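Local coordinates for protein berberine bridge enzyme-like 28 (Arabidopsis thaliana, PDB 5D79) that is a secreted, FAD-dependent oxidoreductase of the berberine bridge enzyme-like family, involved in adaptation to salt stress, at residues V93-R105 with V514-I526. Numbering follows the deposited sequence.
Sequences VIRCAQLHGIHVR and VDPTDFFCDEQSI
F519 lays one face of its ring over the side chain of Q98. CG of Q98 sits 3.7 Å from the ring centroid, a CH-pi contact, and the amide plane beyond it is stacked on the ring, 25° from parallel. With F519 CG anti to its own backbone N (chi1 177°), the ring reaches into the corner between helix 87-100 and strand 103-107. There CZ meets A97 CB at 3.6 Å, and CE2 meets V104 CG2 at 3.8 Å. I94 CD1 bridges the two phenylalanines, touching F519 CE2 and, at 4.0 Å, F520 CZ. On the F519 face opposite Q98 lies a water that accepts from V104 N at 2.7 Å and donates to F519 O. Another lies between V104 O and C521 N, accepting from the latter.

At the other end R105 grips E523 end-on. Its NH1 bonds OE1 and its NH2 bonds OE2, both at 3.1 Å, although the two planes are 55° apart. Y121 is a further polar partner of E523. D522 CB covers the centre of one guanidinium face, 3.2 Å above it. NH1 also bonds L116 O, so one nitrogen serves two acceptors. A methionine in place of R105 would probably leave the buried E523 carboxylate with Y121 but without its cationic mate, and L116 O without this donor. D522 OD1 closes an Asx turn with Q524 N, while OD2 bonds S234 OG. The D522 side chain comes within about 4 Å of the bound FAD, nearest atoms. The contact thus joins the C-terminal segment to the FAD-binding domain by apolar packing round F519, water-bridged backbones and a buried salt bridge beside a residue that approaches the cofactor.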
ATOM      1  N   VAL A  93       4.085 -16.359  20.296  1.00 30.78           N
ATOM      2  CA  VAL A  93       3.800 -16.975  19.009  1.00 34.04           C
ATOM      3  C   VAL A  93       5.087 -17.188  18.220  1.00 33.66           C
ATOM      4  O   VAL A  93       5.326 -18.269  17.692  1.00 30.75           O
ATOM      5  CB  VAL A  93       2.828 -16.136  18.183  1.00 32.11           C
ATOM      6  CG1 VAL A  93       2.682 -16.737  16.814  1.00 33.87           C
ATOM      7  CG2 VAL A  93       1.471 -16.070  18.871  1.00 33.32           C
ATOM      8  N   ILE A  94       5.919 -16.154  18.167  1.00 35.25           N
ATOM      9  CA  ILE A  94       7.219 -16.224  17.499  1.00 35.36           C
ATOM     10  C   ILE A  94       8.114 -17.300  18.111  1.00 35.65           C
ATOM     11  O   ILE A  94       8.695 -18.112  17.392  1.00 34.25           O
ATOM     12  CB  ILE A  94       7.968 -14.854  17.548  1.00 41.70           C
ATOM     13  CG1 ILE A  94       7.146 -13.746  16.865  1.00 34.41           C
ATOM     14  CG2 ILE A  94       9.342 -14.962  16.916  1.00 27.69           C
ATOM     15  CD1 ILE A  94       6.403 -14.195  15.607  1.00 30.34           C
ATOM     16  N   ARG A  95       8.213 -17.314  19.437  1.00 38.25           N
ATOM     17  CA  ARG A  95       9.033 -18.309  20.130  1.00 42.31           C
ATOM     18  C   ARG A  95       8.525 -19.748  19.965  1.00 43.03           C
ATOM     19  O   ARG A  95       9.303 -20.647  19.639  1.00 43.52           O
ATOM     20  CB  ARG A  95       9.138 -17.959  21.610  1.00 45.16           C
ATOM     21  CG  ARG A  95       9.855 -16.643  21.837  1.00 55.13           C
ATOM     22  CD  ARG A  95      10.442 -16.538  23.231  1.00 64.42           C
ATOM     23  NE  ARG A  95      10.819 -15.165  23.563  1.00 69.20           N
ATOM     24  CZ  ARG A  95      10.077 -14.345  24.303  1.00 73.78           C
ATOM     25  NH1 ARG A  95       8.915 -14.760  24.798  1.00 73.89           N
ATOM     26  NH2 ARG A  95      10.496 -13.110  24.554  1.00 75.63           N
ATOM     27  N   CYS A  96       7.230 -19.963  20.174  1.00 41.31           N
ATOM     28  CA  CYS A  96       6.643 -21.298  20.029  1.00 39.77           C
ATOM     29  C   CYS A  96       6.670 -21.822  18.600  1.00 37.64           C
ATOM     30  O   CYS A  96       6.880 -23.013  18.385  1.00 37.58           O
ATOM     31  CB  CYS A  96       5.196 -21.312  20.523  1.00 41.48           C
ATOM     32  SG  CYS A  96       4.994 -21.175  22.302  1.00 40.52           S
ATOM     33  N   ALA A  97       6.422 -20.939  17.631  1.00 39.04           N
ATOM     34  CA  ALA A  97       6.418 -21.317  16.219  1.00 39.05           C
ATOM     35  C   ALA A  97       7.764 -21.925  15.841  1.00 42.34           C
ATOM     36  O   ALA A  97       7.848 -23.043  15.321  1.00 40.07           O
ATOM     37  CB  ALA A  97       6.108 -20.103  15.331  1.00 31.13           C
ATOM     38  N   GLN A  98       8.816 -21.174  16.131  1.00 43.57           N
ATOM     39  CA  GLN A  98      10.166 -21.602  15.840  1.00 47.46           C
ATOM     40  C   GLN A  98      10.522 -22.896  16.564  1.00 49.83           C
ATOM     41  O   GLN A  98      11.258 -23.723  16.030  1.00 52.35           O
ATOM     42  CB  GLN A  98      11.145 -20.492  16.207  1.00 47.79           C
ATOM     43  CG  GLN A  98      10.862 -19.213  15.462  1.00 45.60           C
ATOM     44  CD  GLN A  98      11.971 -18.199  15.586  1.00 47.35           C
ATOM     45  OE1 GLN A  98      13.072 -18.394  15.070  1.00 46.78           O
ATOM     46  NE2 GLN A  98      11.687 -17.098  16.272  1.00 48.52           N
ATOM     47  N   LEU A  99       9.988 -23.073  17.768  1.00 47.41           N
ATOM     48  CA  LEU A  99      10.282 -24.259  18.571  1.00 44.66           C
ATOM     49  C   LEU A  99       9.627 -25.515  17.992  1.00 42.94           C
ATOM     50  O   LEU A  99      10.127 -26.617  18.162  1.00 38.93           O
ATOM     51  CB  LEU A  99       9.825 -24.052  20.018  1.00 44.29           C
ATOM     52  CG  LEU A  99      10.279 -25.080  21.053  1.00 46.20           C
ATOM     53  CD1 LEU A  99      11.713 -24.800  21.502  1.00 48.44           C
ATOM     54  CD2 LEU A  99       9.329 -25.107  22.237  1.00 44.22           C
ATOM     55  N   HIS A 100       8.513 -25.347  17.290  1.00 42.47           N
ATOM     56  CA  HIS A 100       7.777 -26.502  16.801  1.00 41.99           C
ATOM     57  C   HIS A 100       7.683 -26.538  15.277  1.00 41.34           C
ATOM     58  O   HIS A 100       6.965 -27.360  14.708  1.00 44.42           O
ATOM     59  CB  HIS A 100       6.383 -26.531  17.429  1.00 41.54           C
ATOM     60  CG  HIS A 100       6.403 -26.635  18.922  1.00 42.15           C
ATOM     61  ND1 HIS A 100       6.594 -27.830  19.582  1.00 45.73           N
ATOM     62  CD2 HIS A 100       6.266 -25.691  19.883  1.00 43.63           C
ATOM     63  CE1 HIS A 100       6.572 -27.619  20.887  1.00 46.74           C
ATOM     64  NE2 HIS A 100       6.370 -26.331  21.097  1.00 47.08           N
ATOM     65  N   GLY A 101       8.424 -25.654  14.621  1.00 38.99           N
ATOM     66  CA  GLY A 101       8.509 -25.669  13.172  1.00 38.06           C
ATOM     67  C   GLY A 101       7.267 -25.136  12.490  1.00 38.01           C
ATOM     68  O   GLY A 101       6.922 -25.549  11.384  1.00 39.14           O
ATOM     69  N   ILE A 102       6.586 -24.208  13.145  1.00 34.85           N
ATOM     70  CA  ILE A 102       5.379 -23.654  12.568  1.00 34.28           C
ATOM     71  C   ILE A 102       5.644 -22.333  11.852  1.00 38.25           C
ATOM     72  O   ILE A 102       6.260 -21.409  12.393  1.00 39.35           O
ATOM     73  CB  ILE A 102       4.302 -23.461  13.623  1.00 33.91           C
ATOM     74  CG1 ILE A 102       3.735 -24.821  14.020  1.00 36.74           C
ATOM     75  CG2 ILE A 102       3.186 -22.600  13.080  1.00 32.97           C
ATOM     76  CD1 ILE A 102       3.032 -25.526  12.880  1.00 39.67           C
ATOM     77  N   HIS A 103       5.175 -22.279  10.614  1.00 36.95           N
ATOM     78  CA  HIS A 103       5.293 -21.112   9.762  1.00 33.19           C
ATOM     79  C   HIS A 103       4.154 -20.147  10.075  1.00 33.40           C
ATOM     80  O   HIS A 103       3.038 -20.591  10.312  1.00 35.79           O
ATOM     81  CB  HIS A 103       5.264 -21.568   8.307  1.00 31.67           C
ATOM     82  CG  HIS A 103       5.368 -20.460   7.318  1.00 30.90           C
ATOM     83  ND1 HIS A 103       6.301 -19.454   7.424  1.00 31.54           N
ATOM     84  CD2 HIS A 103       4.664 -20.206   6.190  1.00 34.22           C
ATOM     85  CE1 HIS A 103       6.159 -18.620   6.410  1.00 33.92           C
ATOM     86  NE2 HIS A 103       5.174 -19.054   5.645  1.00 34.44           N
ATOM     87  N   VAL A 104       4.417 -18.843  10.106  1.00 30.65           N
ATOM     88  CA  VAL A 104       3.339 -17.883  10.354  1.00 29.73           C
ATOM     89  C   VAL A 104       3.242 -16.810   9.286  1.00 25.87           C
ATOM     90  O   VAL A 104       4.178 -16.592   8.524  1.00 26.07           O
ATOM     91  CB  VAL A 104       3.490 -17.168  11.711  1.00 27.70           C
ATOM     92  CG1 VAL A 104       3.649 -18.181  12.831  1.00 30.74           C
ATOM     93  CG2 VAL A 104       4.659 -16.202  11.680  1.00 27.72           C
ATOM     94  N   ARG A 105       2.088 -16.149   9.243  1.00 29.13           N
ATOM     95  CA  ARG A 105       1.896 -14.954   8.435  1.00 26.96           C
ATOM     96  C   ARG A 105       1.270 -13.883   9.307  1.00 27.27           C
ATOM     97  O   ARG A 105       0.437 -14.190  10.141  1.00 26.90           O
ATOM     98  CB  ARG A 105       1.013 -15.242   7.225  1.00 27.58           C
ATOM     99  CG  ARG A 105       1.656 -16.144   6.191  1.00 29.68           C
ATOM    100  CD  ARG A 105       2.891 -15.507   5.578  1.00 24.22           C
ATOM    101  NE  ARG A 105       3.636 -16.470   4.773  1.00 24.02           N
ATOM    102  CZ  ARG A 105       3.510 -16.615   3.459  1.00 26.87           C
ATOM    103  NH1 ARG A 105       2.673 -15.840   2.779  1.00 30.86           N
ATOM    104  NH2 ARG A 105       4.233 -17.523   2.819  1.00 24.39           N
ATOM    105  N   VAL A 514      19.544  -9.697  11.127  1.00 26.69           N
ATOM    106  CA  VAL A 514      18.401  -9.635  12.040  1.00 29.10           C
ATOM    107  C   VAL A 514      17.566 -10.923  12.043  1.00 28.79           C
ATOM    108  O   VAL A 514      16.883 -11.223  13.029  1.00 27.26           O
ATOM    109  CB  VAL A 514      17.476  -8.400  11.712  1.00 25.33           C
ATOM    110  CG1 VAL A 514      18.308  -7.150  11.517  1.00 26.34           C
ATOM    111  CG2 VAL A 514      16.586  -8.640  10.490  1.00 20.83           C
ATOM    112  N   ASP A 515      17.637 -11.684  10.951  1.00 27.13           N
ATOM    113  CA  ASP A 515      16.841 -12.899  10.782  1.00 25.58           C
ATOM    114  C   ASP A 515      17.650 -13.989  10.084  1.00 22.51           C
ATOM    115  O   ASP A 515      17.339 -14.359   8.954  1.00 23.67           O
ATOM    116  CB  ASP A 515      15.564 -12.582   9.984  1.00 24.51           C
ATOM    117  CG  ASP A 515      14.604 -13.759   9.912  1.00 24.84           C
ATOM    118  OD1 ASP A 515      14.776 -14.735  10.679  1.00 27.69           O
ATOM    119  OD2 ASP A 515      13.666 -13.704   9.091  1.00 22.15           O
ATOM    120  N   PRO A 516      18.695 -14.511  10.758  1.00 26.69           N
ATOM    121  CA  PRO A 516      19.621 -15.497  10.172  1.00 29.09           C
ATOM    122  C   PRO A 516      19.046 -16.918  10.032  1.00 28.77           C
ATOM    123  O   PRO A 516      19.614 -17.760   9.330  1.00 28.62           O
ATOM    124  CB  PRO A 516      20.794 -15.484  11.154  1.00 28.91           C
ATOM    125  CG  PRO A 516      20.181 -15.122  12.449  1.00 28.07           C
ATOM    126  CD  PRO A 516      19.075 -14.159  12.140  1.00 26.07           C
ATOM    127  N   THR A 517      17.932 -17.180  10.702  1.00 28.18           N
ATOM    128  CA  THR A 517      17.253 -18.452  10.539  1.00 30.32           C
ATOM    129  C   THR A 517      16.295 -18.383   9.364  1.00 29.44           C
ATOM    130  O   THR A 517      15.776 -19.411   8.926  1.00 34.85           O
ATOM    131  CB  THR A 517      16.485 -18.855  11.807  1.00 28.77           C
ATOM    132  OG1 THR A 517      15.748 -17.730  12.302  1.00 29.55           O
ATOM    133  CG2 THR A 517      17.460 -19.300  12.859  1.00 35.16           C
ATOM    134  N   ASP A 518      16.084 -17.170   8.854  1.00 25.86           N
ATOM    135  CA  ASP A 518      15.081 -16.898   7.831  1.00 24.44           C
ATOM    136  C   ASP A 518      13.674 -17.337   8.302  1.00 25.57           C
ATOM    137  O   ASP A 518      12.930 -17.968   7.553  1.00 26.11           O
ATOM    138  CB  ASP A 518      15.466 -17.590   6.519  1.00 25.04           C
ATOM    139  CG  ASP A 518      14.680 -17.073   5.323  1.00 25.89           C
ATOM    140  OD1 ASP A 518      14.083 -15.982   5.423  1.00 26.64           O
ATOM    141  OD2 ASP A 518      14.662 -17.762   4.280  1.00 23.64           O
ATOM    142  N   PHE A 519      13.307 -17.003   9.541  1.00 26.54           N
ATOM    143  CA  PHE A 519      11.983 -17.371  10.037  1.00 28.77           C
ATOM    144  C   PHE A 519      10.896 -16.609   9.295  1.00 28.87           C
ATOM    145  O   PHE A 519       9.893 -17.187   8.874  1.00 29.64           O
ATOM    146  CB  PHE A 519      11.832 -17.118  11.544  1.00 33.10           C
ATOM    147  CG  PHE A 519      10.428 -17.417  12.074  1.00 36.53           C
ATOM    148  CD1 PHE A 519       9.978 -18.737  12.210  1.00 36.18           C
ATOM    149  CD2 PHE A 519       9.561 -16.387  12.427  1.00 33.39           C
ATOM    150  CE1 PHE A 519       8.690 -19.019  12.691  1.00 33.02           C
ATOM    151  CE2 PHE A 519       8.270 -16.665  12.907  1.00 32.88           C
ATOM    152  CZ  PHE A 519       7.839 -17.982  13.039  1.00 30.68           C
ATOM    153  N   PHE A 520      11.092 -15.307   9.142  1.00 28.48           N
ATOM    154  CA  PHE A 520      10.090 -14.482   8.484  1.00 25.04           C
ATOM    155  C   PHE A 520      10.253 -14.527   6.969  1.00 25.60           C
ATOM    156  O   PHE A 520      11.060 -13.793   6.402  1.00 26.44           O
ATOM    157  CB  PHE A 520      10.169 -13.054   9.015  1.00 22.34           C
ATOM    158  CG  PHE A 520       9.855 -12.953  10.476  1.00 20.91           C
ATOM    159  CD1 PHE A 520       8.543 -12.954  10.913  1.00 21.13           C
ATOM    160  CD2 PHE A 520      10.870 -12.894  11.415  1.00 27.76           C
ATOM    161  CE1 PHE A 520       8.248 -12.876  12.254  1.00 22.11           C
ATOM    162  CE2 PHE A 520      10.579 -12.824  12.765  1.00 27.16           C
ATOM    163  CZ  PHE A 520       9.269 -12.814  13.182  1.00 22.54           C
ATOM    164  N   CYS A 521       9.488 -15.408   6.325  1.00 22.89           N
ATOM    165  CA  CYS A 521       9.571 -15.604   4.884  1.00 24.26           C
ATOM    166  C   CYS A 521       8.195 -15.832   4.260  1.00 28.15           C
ATOM    167  O   CYS A 521       7.338 -16.480   4.851  1.00 29.35           O
ATOM    168  CB  CYS A 521      10.502 -16.786   4.549  1.00 25.75           C
ATOM    169  SG  CYS A 521       9.851 -18.475   4.874  1.00 36.28           S
ATOM    170  N   ASP A 522       7.988 -15.270   3.071  1.00 30.26           N
ATOM    171  CA  ASP A 522       6.836 -15.606   2.235  1.00 25.64           C
ATOM    172  C   ASP A 522       7.324 -15.914   0.822  1.00 24.45           C
ATOM    173  O   ASP A 522       8.512 -16.189   0.613  1.00 25.53           O
ATOM    174  CB  ASP A 522       5.775 -14.487   2.229  1.00 20.02           C
ATOM    175  CG  ASP A 522       6.352 -13.098   2.002  1.00 17.05           C
ATOM    176  OD1 ASP A 522       7.295 -12.930   1.216  1.00 20.62           O
ATOM    177  OD2 ASP A 522       5.834 -12.145   2.606  1.00 19.93           O
ATOM    178  N   GLU A 523       6.422 -15.849  -0.149  1.00 21.69           N
ATOM    179  CA  GLU A 523       6.755 -16.234  -1.519  1.00 23.73           C
ATOM    180  C   GLU A 523       7.646 -15.227  -2.285  1.00 21.48           C
ATOM    181  O   GLU A 523       8.160 -15.547  -3.362  1.00 20.73           O
ATOM    182  CB  GLU A 523       5.458 -16.482  -2.292  1.00 28.99           C
ATOM    183  CG  GLU A 523       4.698 -17.757  -1.878  1.00 33.94           C
ATOM    184  CD  GLU A 523       4.001 -17.656  -0.521  1.00 31.82           C
ATOM    185  OE1 GLU A 523       3.770 -16.521  -0.045  1.00 32.30           O
ATOM    186  OE2 GLU A 523       3.685 -18.717   0.061  1.00 29.26           O
ATOM    187  N   GLN A 524       7.828 -14.027  -1.729  1.00 20.64           N
ATOM    188  CA  GLN A 524       8.665 -12.989  -2.340  1.00 19.81           C
ATOM    189  C   GLN A 524       9.602 -12.286  -1.330  1.00 24.64           C
ATOM    190  O   GLN A 524      10.159 -11.216  -1.613  1.00 22.80           O
ATOM    191  CB  GLN A 524       7.785 -11.939  -3.029  1.00 17.31           C
ATOM    192  CG  GLN A 524       7.379 -12.267  -4.453  1.00 18.78           C
ATOM    193  CD  GLN A 524       6.724 -11.085  -5.161  1.00 20.43           C
ATOM    194  OE1 GLN A 524       6.254 -10.143  -4.517  1.00 21.03           O
ATOM    195  NE2 GLN A 524       6.699 -11.124  -6.494  1.00 22.68           N
ATOM    196  N   SER A 525       9.785 -12.883  -0.159  1.00 26.91           N
ATOM    197  CA  SER A 525      10.559 -12.231   0.897  1.00 26.00           C
ATOM    198  C   SER A 525      12.039 -12.039   0.514  1.00 22.54           C
ATOM    199  O   SER A 525      12.564 -12.709  -0.388  1.00 18.10           O
ATOM    200  CB  SER A 525      10.441 -13.023   2.208  1.00 22.87           C
ATOM    201  OG  SER A 525      10.928 -14.343   2.058  1.00 24.94           O
ATOM    202  N   ILE A 526      12.688 -11.098   1.198  1.00 19.80           N
ATOM    203  CA  ILE A 526      14.101 -10.810   0.997  1.00 18.86           C
ATOM    204  C   ILE A 526      14.913 -12.023   1.425  1.00 21.56           C
ATOM    205  O   ILE A 526      14.699 -12.544   2.524  1.00 20.47           O
ATOM    206  CB  ILE A 526      14.536  -9.565   1.809  1.00 19.94           C
ATOM    207  CG1 ILE A 526      13.734  -8.322   1.393  1.00 18.83           C
ATOM    208  CG2 ILE A 526      16.038  -9.322   1.696  1.00 15.90           C
ATOM    209  CD1 ILE A 526      13.967  -7.866  -0.034  1.00 14.30           C
TER
HETATM  210  O   HOH W   1       9.201 -19.856   8.664  1.00 25.52           O
HETATM  211  O   HOH W   2       6.983 -17.941  10.132  1.00 28.70           O
HETATM  212  O   HOH W   3       6.891 -15.919   7.860  1.00 34.44           O